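Local atomic coordinates of cytoplasmic export protein 1 (Saccharomyces cerevisiae, PDB entry 3VWA), a protein that binds tRNA and, in the nuclear tRNA export machinery, may collect tRNA from the export receptors at the nuclear pore complex and deliver aminoacylated tRNAs to the translation machinery. Residues F94-D97 against N98-S101. Numbering follows the deposited sequence.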
loop_
_atom_site.group_PDB
_atom_site.type_symbol
_atom_site.label_atom_id
_atom_site.label_comp_id
_atom_site.label_asym_id
_atom_site.label_seq_id
_atom_site.Cartn_x
_atom_site.Cartn_y
_atom_site.Cartn_z
ATOM N N PHE A 94 -2.393 -15.256 -12.166
ATOM C CA PHE A 94 -1.005 -14.943 -12.091
ATOM C C PHE A 94 -0.597 -14.040 -13.253
ATOM O O PHE A 94 -0.922 -14.327 -14.396
ATOM C CB PHE A 94 -0.226 -16.243 -12.088
ATOM C CG PHE A 94 1.202 -16.061 -11.772
ATOM C CD1 PHE A 94 1.661 -16.254 -10.490
ATOM C CD2 PHE A 94 2.110 -15.714 -12.779
ATOM C CE1 PHE A 94 3.008 -16.086 -10.200
ATOM C CE2 PHE A 94 3.425 -15.580 -12.496
ATOM C CZ PHE A 94 3.878 -15.748 -11.195
ATOM N N PRO A 95 0.077 -12.922 -12.950
ATOM C CA PRO A 95 0.493 -11.942 -13.992
ATOM C C PRO A 95 1.752 -12.395 -14.697
ATOM O O PRO A 95 2.876 -11.991 -14.352
ATOM C CB PRO A 95 0.708 -10.650 -13.205
ATOM C CG PRO A 95 0.977 -11.088 -11.809
ATOM C CD PRO A 95 0.246 -12.389 -11.595
ATOM N N TRP A 96 1.567 -13.284 -15.653
ATOM C CA TRP A 96 2.720 -13.785 -16.434
ATOM C C TRP A 96 3.372 -12.675 -17.186
ATOM O O TRP A 96 4.584 -12.643 -17.281
ATOM C CB TRP A 96 2.313 -14.917 -17.358
ATOM C CG TRP A 96 1.939 -16.157 -16.603
ATOM C CD1 TRP A 96 0.656 -16.626 -16.312
ATOM C CD2 TRP A 96 2.856 -17.150 -15.998
ATOM N NE1 TRP A 96 0.718 -17.818 -15.602
ATOM C CE2 TRP A 96 2.001 -18.171 -15.365
ATOM C CE3 TRP A 96 4.244 -17.281 -15.912
ATOM C CZ2 TRP A 96 2.531 -19.251 -14.698
ATOM C CZ3 TRP A 96 4.765 -18.371 -15.227
ATOM C CH2 TRP A 96 3.934 -19.338 -14.637
ATOM N N ASP A 97 2.571 -11.730 -17.689
ATOM C CA ASP A 97 3.094 -10.514 -18.353
ATOM C C ASP A 97 3.970 -9.676 -17.439
ATOM O O ASP A 97 4.522 -8.659 -17.876
ATOM C CB ASP A 97 1.962 -9.620 -18.893
ATOM C CG ASP A 97 0.984 -10.379 -19.776
ATOM O OD1 ASP A 97 -0.159 -9.880 -19.966
ATOM O OD2 ASP A 97 1.347 -11.474 -20.280
ATOM N N ASN A 98 4.097 -10.082 -16.177
ATOM C CA ASN A 98 4.908 -9.305 -15.251
ATOM C C ASN A 98 5.911 -10.191 -14.558
ATOM O O ASN A 98 6.575 -9.804 -13.586
ATOM C CB ASN A 98 4.031 -8.523 -14.267
ATOM C CG ASN A 98 4.824 -7.518 -13.456
ATOM O OD1 ASN A 98 5.706 -6.840 -14.003
ATOM N ND2 ASN A 98 4.544 -7.430 -12.129
ATOM N N LEU A 99 6.044 -11.403 -15.070
ATOM C CA LEU A 99 6.911 -12.370 -14.445
ATOM C C LEU A 99 8.305 -11.747 -14.364
ATOM O O LEU A 99 9.074 -12.027 -13.456
ATOM C CB LEU A 99 6.945 -13.629 -15.284
ATOM C CG LEU A 99 7.920 -14.712 -14.847
ATOM C CD1 LEU A 99 7.545 -15.290 -13.477
ATOM C CD2 LEU A 99 7.843 -15.797 -15.878
ATOM N N GLY A 100 8.604 -10.863 -15.314
ATOM C CA GLY A 100 9.933 -10.266 -15.428
ATOM C C GLY A 100 10.228 -9.487 -14.177
ATOM O O GLY A 100 11.318 -9.576 -13.634
ATOM N N SER A 101 9.237 -8.740 -13.709
ATOM C CA SER A 101 9.354 -8.065 -12.443
ATOM C C SER A 101 9.473 -9.007 -11.290
ATOM O O SER A 101 10.389 -8.839 -10.516
ATOM C CB SER A 101 8.191 -7.128 -12.194
ATOM O OG SER A 101 8.418 -5.947 -12.919
#
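L99 splits its two methyls between two aromatic rings: CD1 lies 4.2 Å from CE2 of F94, and CD2 lies 3.9 Å from CE3 of W96. Both methyls come in at a ring edge, near the ring plane, and the L99 chain extends alongside the indole, both leading the same way. A chi1 of 174° turns the L99 fork away from its own N and toward F94 and W96. F94 in turn places CD2 over the centre of the W96 indole, 3.5 Å above its plane. The backbone makes an inverse gamma turn centred on P95, with a weak bond from W96 N to F94 O, then enters a 3-10 segment at W96. The L99 N-H reaches W96 O, three residues back, in a 2.9 Å bond that is fairly straight (163°), although the donor sits well above the carbonyl plane. CB of P95 also meets CB of N98 at 4.1 Å. The loop joins strand 92-93 to helix 99-102 in what is probably the kinase-like domain, where L194 and L198 of helix 186-198 pack on W96. The indole's one polar atom, NE1, is satisfied by K133 O, and its carbon edge and one face are met by L99 and F94.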